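Local coordinates for glucose-1-phosphate thymidylyltransferase (PDB 4ECM), which catalyses the transfer of a thymidylyl group to glucose-1-phosphate, giving dTDP-glucose and pyrophosphate, an early step toward dTDP-L-rhamnose, at residues 163-168 / 247-252. Numbering follows the deposited sequence. Where two conformers were deposited one is given.
Sequences PERFGV and HVSLQR. With DAU (2'deoxy-thymidine-5'-diphospho-alpha-D-glucose), chain B.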
# COMPACT_ATOMS: atom_id res chain seq x y z
N PRO A 163 3.24 8.28 -37.74
CA PRO A 163 2.10 9.13 -37.35
C PRO A 163 0.79 8.39 -37.08
O PRO A 163 -0.09 8.92 -36.38
CB PRO A 163 1.94 10.08 -38.55
CG PRO A 163 2.60 9.37 -39.70
CD PRO A 163 3.72 8.60 -39.10
N GLU A 164 0.67 7.18 -37.62
CA GLU A 164 -0.55 6.40 -37.45
C GLU A 164 -0.89 6.12 -35.98
O GLU A 164 -2.04 5.80 -35.66
CB GLU A 164 -0.49 5.08 -38.25
CG GLU A 164 0.48 3.99 -37.73
CD GLU A 164 1.97 4.28 -37.94
OE1 GLU A 164 2.32 5.28 -38.61
OE2 GLU A 164 2.79 3.50 -37.42
N ARG A 165 0.10 6.22 -35.10
CA ARG A 165 -0.10 5.98 -33.69
C ARG A 165 -0.68 7.18 -32.94
O ARG A 165 -1.03 7.05 -31.79
CB ARG A 165 1.23 5.67 -32.99
CG ARG A 165 1.89 4.35 -33.30
CD ARG A 165 2.76 3.94 -32.11
NE ARG A 165 3.97 4.75 -31.95
CZ ARG A 165 4.54 5.05 -30.77
NH1 ARG A 165 5.65 5.77 -30.74
NH2 ARG A 165 3.99 4.68 -29.62
N PHE A 166 -0.74 8.34 -33.57
CA PHE A 166 -1.09 9.55 -32.84
C PHE A 166 -2.20 10.36 -33.46
O PHE A 166 -2.76 9.98 -34.49
CB PHE A 166 0.17 10.45 -32.76
CG PHE A 166 1.41 9.74 -32.26
CD1 PHE A 166 1.55 9.42 -30.93
CD2 PHE A 166 2.42 9.39 -33.13
CE1 PHE A 166 2.68 8.76 -30.46
CE2 PHE A 166 3.55 8.72 -32.68
CZ PHE A 166 3.68 8.40 -31.33
N GLY A 167 -2.52 11.46 -32.82
CA GLY A 167 -3.41 12.45 -33.40
C GLY A 167 -2.53 13.10 -34.46
O GLY A 167 -1.34 13.37 -34.21
N VAL A 168 -3.08 13.33 -35.64
CA VAL A 168 -2.30 13.86 -36.77
C VAL A 168 -2.90 15.14 -37.32
O VAL A 168 -4.08 15.21 -37.62
CB VAL A 168 -2.24 12.83 -37.91
CG1 VAL A 168 -1.60 13.43 -39.16
CG2 VAL A 168 -1.47 11.58 -37.45
N HIS A 247 6.65 -0.77 -24.64
CA HIS A 247 7.98 -1.18 -24.20
C HIS A 247 9.11 -0.50 -24.95
O HIS A 247 10.03 0.04 -24.33
CB HIS A 247 8.14 -2.70 -24.24
CG HIS A 247 7.31 -3.40 -23.22
ND1 HIS A 247 7.59 -3.35 -21.87
CD2 HIS A 247 6.19 -4.15 -23.34
CE1 HIS A 247 6.69 -4.05 -21.21
NE2 HIS A 247 5.82 -4.55 -22.08
N VAL A 248 9.03 -0.50 -26.28
CA VAL A 248 10.07 0.11 -27.10
C VAL A 248 10.19 1.62 -26.85
O VAL A 248 11.30 2.15 -26.73
CB VAL A 248 9.84 -0.17 -28.61
CG1 VAL A 248 10.84 0.62 -29.47
CG2 VAL A 248 9.94 -1.67 -28.90
N SER A 249 9.06 2.31 -26.74
CA SER A 249 9.08 3.77 -26.54
C SER A 249 9.49 4.13 -25.10
O SER A 249 10.14 5.17 -24.87
CB SER A 249 7.77 4.42 -26.98
OG SER A 249 6.67 4.04 -26.16
N LEU A 250 9.14 3.28 -24.13
CA LEU A 250 9.57 3.49 -22.75
C LEU A 250 11.09 3.37 -22.68
O LEU A 250 11.77 4.17 -22.02
CB LEU A 250 8.92 2.47 -21.80
CG LEU A 250 9.42 2.42 -20.36
CD1 LEU A 250 9.16 3.75 -19.62
CD2 LEU A 250 8.77 1.26 -19.61
N GLN A 251 11.63 2.36 -23.34
CA GLN A 251 13.09 2.17 -23.38
C GLN A 251 13.77 3.33 -24.08
O GLN A 251 14.85 3.78 -23.66
CB GLN A 251 13.44 0.86 -24.05
CG GLN A 251 13.00 -0.37 -23.26
CD GLN A 251 13.62 -0.45 -21.88
OE1 GLN A 251 14.75 0.00 -21.67
NE2 GLN A 251 12.89 -1.04 -20.93
N ARG A 252 13.15 3.84 -25.14
CA ARG A 252 13.69 4.97 -25.89
C ARG A 252 13.73 6.20 -24.98
O ARG A 252 14.75 6.90 -24.92
CB ARG A 252 12.79 5.28 -27.08
CG ARG A 252 13.32 6.34 -28.05
CD ARG A 252 12.19 6.73 -28.97
NE ARG A 252 11.48 5.54 -29.41
CZ ARG A 252 10.21 5.50 -29.77
NH1 ARG A 252 9.67 4.35 -30.15
NH2 ARG A 252 9.47 6.61 -29.72
O6 DAU B . 1.10 10.63 -26.86
C6 DAU B . 0.43 11.55 -27.73
C5 DAU B . -0.94 11.01 -28.08
O5 DAU B . -1.64 10.77 -26.86
C4 DAU B . -1.73 11.98 -28.97
O4 DAU B . -1.08 12.15 -30.23
C3 DAU B . -3.16 11.52 -29.22
O3 DAU B . -3.86 12.54 -29.96
C2 DAU B . -3.82 11.25 -27.87
O2 DAU B . -5.14 10.71 -28.04
C1 DAU B . -2.98 10.30 -27.02
O1 DAU B . -2.98 9.02 -27.62
P2 DAU B . -2.68 7.69 -26.75
O3P DAU B . -1.20 7.57 -26.46
O4P DAU B . -3.43 6.57 -27.40
OPP DAU B . -3.38 8.05 -25.34
P DAU B . -3.34 7.04 -24.08
O1P DAU B . -2.05 6.27 -24.11
O2P DAU B . -4.64 6.34 -24.02
O5' DAU B . -3.24 8.06 -22.83
C5' DAU B . -2.04 8.77 -22.62
C4' DAU B . -1.90 9.36 -21.21
O4' DAU B . -3.10 9.95 -20.71
C3' DAU B . -1.42 8.35 -20.19
O3' DAU B . -0.26 8.94 -19.59
C2' DAU B . -2.53 8.21 -19.18
C1' DAU B . -3.42 9.43 -19.44
N11 DAU B . -4.86 9.16 -19.53
C61 DAU B . -5.31 8.25 -20.52
C51 DAU B . -6.58 7.71 -20.46
C5A DAU B . -7.08 6.82 -21.58
C21 DAU B . -5.65 9.33 -18.38
O21 DAU B . -5.19 10.13 -17.41
N31 DAU B . -6.90 8.81 -18.28
C41 DAU B . -7.40 8.01 -19.26
O41 DAU B . -8.64 7.48 -19.14
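Beside the sugar end of the dTDP-glucose site of this nucleotidyltransferase fold, Arg-165, from the 3-10 turn of 163-168, reaches to Ser-249 and Arg-252 on residues 247-252 of helix 247-256. The contact is slight, burying 74 Å² in all, and the nearest CA atoms, those of Arg-165 and Ser-249, stand 11.8 Å apart; the two arginine side chains, chiefly that of Arg-165, span the gap. Arg-165 NH1 and Arg-252 NH2 approach to 4.0 Å from opposite directions, each at the edge of the other guanidinium, with the two planes perpendicular (90°). Ser-249 OG lies 4.4 Å from Arg-165 NH2. This is a proximity of like charges between the arginines, and the acid beside it probably makes it tolerable: Asp-243 forms a salt bridge with Arg-165 NH1 through OD1 and is hydrogen-bonded to Ser-249 OG through OD2, one carboxylate thus linking turn and helix where they do not bond directly. Ser-249 OG also pairs with Thr-246 OG1, and Arg-165 NE forms a second salt bridge, to Asp-162. With CG of Arg-252 anti to its backbone N (chi1 -173°) and a bend at chi3, that guanidinium folds back toward Ser-249, whose CA lies 3.7 Å above its plane, offset toward the rim.

On one face of the Arg-165 guanidinium packs Phe-166, its CZ 3.3 Å above the plane, toward the rim. Next along the chain, Gly-167 N donates a nearly straight hydrogen bond to O4 of the glucose (3.0 Å, 169°), an atom that also lies at the edge of the Phe-166 ring. Around the contact, strand 241-243 lies against both segments, with Trp-241 meeting Phe-166 edge-to-face, while Gly-167 pairs with Val-192 of strand 190-198 and Gln-251 bonds to Asn-254 of the second subunit.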